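Side-chain contacts in hypothetical protein (PDB 4OO3), which is of unknown function but is probably an NAD(P)-dependent oxidoreductase, pairing a Rossmann-type nucleotide-binding domain with a C-terminal domain built on a mixed sheet: residues F406-Y409 / L410-G413; E258-K261 / Q262-T266; Q160-L163 / S164-P167. All coordinates share one frame; numbering follows the deposited sequence.

Contact 1: residues F406-Y409 / L410-G413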
# COMPACT_ATOMS: atom_id res chain seq x y z
N PHE A 406 -7.95 0.80 -12.29
CA PHE A 406 -8.97 -0.22 -12.01
C PHE A 406 -10.21 -0.04 -12.88
O PHE A 406 -10.70 -1.01 -13.46
CB PHE A 406 -9.34 -0.20 -10.52
CG PHE A 406 -10.46 -1.14 -10.15
CD1 PHE A 406 -10.21 -2.49 -9.93
CD2 PHE A 406 -11.77 -0.69 -10.05
CE1 PHE A 406 -11.24 -3.35 -9.59
CE2 PHE A 406 -12.80 -1.55 -9.72
CZ PHE A 406 -12.53 -2.89 -9.49
N LEU A 407 -10.70 1.18 -12.98
CA LEU A 407 -11.87 1.47 -13.83
C LEU A 407 -11.62 1.19 -15.32
O LEU A 407 -12.55 0.81 -16.03
CB LEU A 407 -12.34 2.91 -13.63
CG LEU A 407 -12.90 3.26 -12.26
CD1 LEU A 407 -13.07 4.76 -12.12
CD2 LEU A 407 -14.23 2.55 -12.01
N ASP A 408 -10.40 1.40 -15.78
CA ASP A 408 -10.01 1.02 -17.15
C ASP A 408 -10.08 -0.48 -17.32
O ASP A 408 -10.70 -0.99 -18.25
CB ASP A 408 -8.58 1.45 -17.49
CG ASP A 408 -8.52 2.77 -18.20
OD1 ASP A 408 -9.33 2.98 -19.13
OD2 ASP A 408 -7.66 3.60 -17.84
N TYR A 409 -9.42 -1.20 -16.41
CA TYR A 409 -9.28 -2.63 -16.58
C TYR A 409 -10.59 -3.39 -16.39
O TYR A 409 -10.71 -4.52 -16.87
CB TYR A 409 -8.12 -3.17 -15.74
CG TYR A 409 -6.84 -3.10 -16.55
CD1 TYR A 409 -6.66 -3.94 -17.66
CD2 TYR A 409 -5.85 -2.17 -16.27
CE1 TYR A 409 -5.52 -3.87 -18.44
CE2 TYR A 409 -4.70 -2.09 -17.06
CZ TYR A 409 -4.55 -2.94 -18.14
OH TYR A 409 -3.41 -2.88 -18.92
N LEU A 410 -11.58 -2.76 -15.76
CA LEU A 410 -12.93 -3.31 -15.76
C LEU A 410 -13.45 -3.49 -17.19
O LEU A 410 -14.12 -4.47 -17.47
CB LEU A 410 -13.90 -2.41 -14.97
CG LEU A 410 -13.86 -2.49 -13.44
CD1 LEU A 410 -14.81 -1.47 -12.85
CD2 LEU A 410 -14.18 -3.90 -12.96
N LYS A 411 -13.13 -2.55 -18.08
CA LYS A 411 -13.59 -2.60 -19.48
C LYS A 411 -13.20 -3.92 -20.15
O LYS A 411 -14.02 -4.57 -20.81
CB LYS A 411 -12.99 -1.47 -20.31
CG LYS A 411 -13.36 -0.05 -19.90
CD LYS A 411 -12.80 0.92 -20.93
CE LYS A 411 -13.11 2.37 -20.60
NZ LYS A 411 -12.28 2.89 -19.48
N GLU A 412 -11.93 -4.28 -20.00
CA GLU A 412 -11.39 -5.48 -20.62
C GLU A 412 -11.80 -6.72 -19.83
O GLU A 412 -11.83 -7.82 -20.37
CB GLU A 412 -9.87 -5.39 -20.72
CG GLU A 412 -9.31 -5.88 -22.05
CD GLU A 412 -7.93 -5.32 -22.32
OE1 GLU A 412 -7.05 -5.44 -21.44
OE2 GLU A 412 -7.73 -4.74 -23.41
N GLY A 413 -12.10 -6.54 -18.54
CA GLY A 413 -12.52 -7.63 -17.67
C GLY A 413 -11.35 -8.38 -17.04
O GLY A 413 -11.54 -9.16 -16.11

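Contact 2: residues E258-K261 / Q262-T266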
# COMPACT_ATOMS: atom_id res chain seq x y z
N GLU A 258 -2.96 8.19 27.79
CA GLU A 258 -3.15 9.54 27.27
C GLU A 258 -2.98 9.52 25.76
O GLU A 258 -3.79 10.08 25.03
CB GLU A 258 -2.15 10.51 27.91
CG GLU A 258 -2.33 10.70 29.41
CD GLU A 258 -1.72 9.59 30.26
OE1 GLU A 258 -0.51 9.32 30.12
OE2 GLU A 258 -2.45 9.00 31.08
N GLU A 259 -1.91 8.86 25.31
CA GLU A 259 -1.64 8.71 23.89
C GLU A 259 -2.81 7.98 23.21
O GLU A 259 -3.28 8.40 22.15
CB GLU A 259 -0.33 7.95 23.68
CG GLU A 259 0.92 8.72 24.12
CD GLU A 259 2.16 7.84 24.20
OE1 GLU A 259 2.10 6.67 23.77
OE2 GLU A 259 3.20 8.32 24.67
N PHE A 260 -3.31 6.92 23.85
CA PHE A 260 -4.47 6.21 23.34
C PHE A 260 -5.67 7.14 23.18
O PHE A 260 -6.28 7.20 22.11
CB PHE A 260 -4.85 5.04 24.25
CG PHE A 260 -5.93 4.18 23.68
CD1 PHE A 260 -5.63 3.13 22.83
CD2 PHE A 260 -7.27 4.45 23.95
CE1 PHE A 260 -6.62 2.36 22.27
CE2 PHE A 260 -8.27 3.68 23.39
CZ PHE A 260 -7.94 2.63 22.55
N LYS A 261 -6.00 7.87 24.24
CA LYS A 261 -7.09 8.85 24.20
C LYS A 261 -6.94 9.81 23.02
O LYS A 261 -7.87 10.01 22.24
CB LYS A 261 -7.14 9.64 25.51
CG LYS A 261 -8.25 10.69 25.61
CD LYS A 261 -9.63 10.06 25.50
CE LYS A 261 -10.73 11.07 25.77
NZ LYS A 261 -12.08 10.42 25.82
N GLN A 262 -5.75 10.38 22.88
CA GLN A 262 -5.50 11.39 21.87
C GLN A 262 -5.66 10.85 20.45
O GLN A 262 -6.35 11.46 19.64
CB GLN A 262 -4.10 11.98 22.05
CG GLN A 262 -3.85 13.24 21.24
CD GLN A 262 -2.42 13.74 21.37
OE1 GLN A 262 -1.50 12.98 21.66
NE2 GLN A 262 -2.23 15.04 21.13
N VAL A 263 -5.03 9.71 20.15
CA VAL A 263 -5.08 9.15 18.78
C VAL A 263 -6.43 8.53 18.40
O VAL A 263 -6.79 8.52 17.22
CB VAL A 263 -3.94 8.11 18.53
CG1 VAL A 263 -4.08 6.88 19.41
CG2 VAL A 263 -3.91 7.70 17.06
N THR A 264 -7.18 8.03 19.38
CA THR A 264 -8.49 7.40 19.10
C THR A 264 -9.69 8.26 19.46
O THR A 264 -10.72 8.17 18.81
CB THR A 264 -8.67 6.04 19.81
OG1 THR A 264 -8.89 6.24 21.22
CG2 THR A 264 -7.45 5.13 19.58
N GLY A 265 -9.58 9.07 20.52
CA GLY A 265 -10.71 9.82 21.05
C GLY A 265 -11.39 9.07 22.19
O GLY A 265 -11.97 9.68 23.08
N THR A 266 -11.30 7.74 22.17
CA THR A 266 -11.91 6.89 23.19
C THR A 266 -11.07 6.89 24.47
O THR A 266 -9.86 7.06 24.43
CB THR A 266 -12.03 5.44 22.69
OG1 THR A 266 -12.72 5.44 21.44
CG2 THR A 266 -12.80 4.57 23.68

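Contact 3: residues Q160-L163 / S164-P167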
# COMPACT_ATOMS: atom_id res chain seq x y z
N GLN A 160 13.41 4.66 -9.89
CA GLN A 160 14.21 3.54 -9.43
C GLN A 160 13.99 2.35 -10.36
O GLN A 160 14.95 1.76 -10.86
CB GLN A 160 13.81 3.18 -7.99
CG GLN A 160 14.99 2.93 -7.07
CD GLN A 160 14.56 2.43 -5.72
OE1 GLN A 160 13.37 2.28 -5.44
NE2 GLN A 160 15.52 2.15 -4.86
N ARG A 161 12.73 2.01 -10.61
CA ARG A 161 12.37 0.97 -11.57
C ARG A 161 13.01 1.21 -12.94
O ARG A 161 13.59 0.29 -13.53
CB ARG A 161 10.84 0.89 -11.72
CG ARG A 161 10.30 -0.13 -12.73
CD ARG A 161 8.79 -0.24 -12.55
NE ARG A 161 8.07 -0.74 -13.72
CZ ARG A 161 7.38 -1.88 -13.79
NH1 ARG A 161 7.29 -2.72 -12.76
NH2 ARG A 161 6.76 -2.21 -14.91
N GLU A 162 12.91 2.44 -13.44
CA GLU A 162 13.45 2.79 -14.76
C GLU A 162 14.95 2.62 -14.83
O GLU A 162 15.46 1.99 -15.75
CB GLU A 162 13.07 4.22 -15.17
CG GLU A 162 12.11 4.27 -16.35
CD GLU A 162 12.77 3.92 -17.66
OE1 GLU A 162 13.91 4.39 -17.92
OE2 GLU A 162 12.16 3.19 -18.46
N LEU A 163 15.65 3.19 -13.84
CA LEU A 163 17.11 3.14 -13.80
C LEU A 163 17.65 1.72 -13.65
O LEU A 163 18.69 1.39 -14.21
CB LEU A 163 17.64 4.03 -12.68
CG LEU A 163 17.46 5.54 -12.87
CD1 LEU A 163 18.02 6.28 -11.66
CD2 LEU A 163 18.13 6.04 -14.14
N SER A 164 16.94 0.89 -12.89
CA SER A 164 17.36 -0.49 -12.64
C SER A 164 17.31 -1.36 -13.89
O SER A 164 18.01 -2.37 -13.97
CB SER A 164 16.50 -1.13 -11.55
OG SER A 164 15.19 -1.43 -12.02
N THR A 165 16.47 -0.97 -14.86
CA THR A 165 16.37 -1.67 -16.14
C THR A 165 17.38 -1.19 -17.20
O THR A 165 17.37 -1.68 -18.32
CB THR A 165 14.96 -1.52 -16.76
OG1 THR A 165 14.67 -0.13 -16.93
CG2 THR A 165 13.91 -2.15 -15.86
N ILE A 166 18.24 -0.23 -16.84
CA ILE A 166 19.27 0.27 -17.76
C ILE A 166 20.64 -0.28 -17.36
O ILE A 166 21.27 0.22 -16.43
CB ILE A 166 19.30 1.82 -17.79
CG1 ILE A 166 17.90 2.37 -18.09
CG2 ILE A 166 20.29 2.31 -18.84
CD1 ILE A 166 17.78 3.87 -17.99
N PRO A 167 21.12 -1.32 -18.07
CA PRO A 167 22.37 -1.99 -17.72
C PRO A 167 23.59 -1.06 -17.60
O PRO A 167 24.46 -1.28 -16.75
CB PRO A 167 22.58 -2.97 -18.88
CG PRO A 167 21.22 -3.25 -19.40
CD PRO A 167 20.44 -1.99 -19.20

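Contact 1: residues F406-Y409 / L410-G413
Phe406 offers one face of its ring to Leu410, one turn further along helix 395-412. With CG anti to the backbone N (chi1 175°), the ring leans past its own carbonyl carbon toward the next turn, where Leu410 CG sits over the face. The two methyls of Leu410 spread along the far rim: CD1 lies 3.7 Å from Phe406 CE2, and CD2 lies 4.0 Å from Phe406 CZ. Behind this packing runs the helical bond from Leu410 N to Phe406 O, 3.0 Å. Leu407 brings CD2 to 4.1 Å from Leu410 CD1, so that methyl meets both the ring and a second leucine. Asp408 carries the charged pair. Its side chain and that of Lys411 run alongside each other in the same direction, and Lys411 NZ bridges to Asp408 OD1 at 3.0 Å, meeting the oxygen on its anti side and 34° out of the carboxylate plane. A bend at the end of the lysine chain (chi4 74°) turns the ammonium group onto the aspartate, while Lys411 N bonds to Asp408 O at 2.9 Å, an i to i+3 bond at the loosely bonded end of the helix. Tyr409 contributes mainly its carbonyl, which takes Gly413 N at 3.0 Å; its ring runs beside the poorly ordered Glu412 and also meets the ring of His405. Gly413 is the first residue to leave helical angles, with positive phi, so this is the C-terminal end of helix 395-412, laid by Phe406 and Leu410 on Val91, Leu116 and Asn114 in the parallel sheet of the Rossmann fold.

Contact 2: residues E258-K261 / Q262-T266
Gln262, Val263 and Thr264 send their backbone N-H groups back to the carbonyls of Glu258, Glu259 and Phe260 in regular helical bonds, and Gly265 N, bound to Lys261 O, adds a last one before the chain turns off at positive phi. Thr264 uses both of its branches on Phe260. Its OG1 donates to Phe260 O at 2.9 Å from above the carbonyl plane, so that oxygen is gripped twice, the second donor being Thr264 N at 3.0 Å. Its methyl, Thr264 CG2, makes a CH-pi contact over the Phe260 ring, 4.0 Å from the centroid and 13° off the normal. Thr264 OG1 also accepts from Thr266 N at 3.0 Å, which forms an ST turn at the C-terminal end of helix 257-264. A valine here would probably leave Thr266 N without its acceptor and Phe260 O with one donor fewer, freeing the turn to shift. The ring edge of Phe260 faces Thr266 O, 3.7 Å from CD2, and Tyr269 meets this ring edge-to-face. Lys261 folds forward at chi2 (61°), carrying CD to 3.2 Å from Thr266 O and letting NZ donate to Gly265 O at 2.8 Å; Asp267 offers the ammonium a long, weak ion pair. Lys261 CA also points its hydrogen at Thr266 O, 3.3 Å away. The extended Gln262 chain takes OE1 to a hydrogen bond with Tyr307 OH.

Contact 3: residues Q160-L163 / S164-P167
Glu162 O is gripped by two groups of Thr165: OG1 donates to it at 2.6 Å and the backbone N at 3.3 Å. Both come from the same face of the carbonyl plane, but the hydroxyl is only moderately tilted from that plane whereas the N-H stands far above it. This is the frayed C-terminal end of helix 155-164, which leaves in a type I beta turn spanning Leu163 to Ile166, closed by Ile166 N bonding to Leu163 O at 3.1 Å. One residue earlier a second hydroxyl does the same job as that of Thr165: Ser164 OG donates to Arg161 O at 2.8 Å, lying above the carbonyl plane. Its chi1 of 74° tucks OG between the backbone N and the carbonyl carbon, which folds it back over the preceding turn. Thr165 holds OG1 in the same position (chi1 58°), and this leaves CG2 beside its own N, resting 3.4 Å from Arg161 O. The bond from Thr165 N to Arg161 O is weak, whereas Ser164 N still makes a normal helical bond to Gln160 O. The long side chains have their polar ends elsewhere. Arg161 reaches Trp229, by a hydrogen bond to its carbonyl and a cation-pi contact, and forms a salt bridge with Asp234; Glu162 forms one with Lys365. Leu163 packs on Leu328 of the mixed sheet and on Val366 of helix 352-369, and Ile166 packs on the same helix. Ile166 turns back across Glu162, with CG1 3.4 Å from Glu162 O and CD1 3.9 Å from Glu162 OE1, while its CD1 also comes within 4.4 Å of Leu163 CD2.

How the contacts relate
All three contacts are C-terminal ends of helices, and they lie apart in one chain. Contacts 1 and 3 are the nearer pair, with centres 28 Å apart and nearest atoms about 11 Å apart; contact 2 lies across the chain's centre from both, its centre 41 Å from that of contact 1 and 44 Å from that of contact 3. Contact 1 packs on the parallel Rossmann sheet and contact 3 on the mixed sheet, while contact 2 follows strand 243-255 at one edge of that sheet. In contacts 1 and 2 the helix gives way at a positive-phi glycine, in contact 3 to a beta turn; contacts 2 and 3 both set hydroxyls against helix carbonyls.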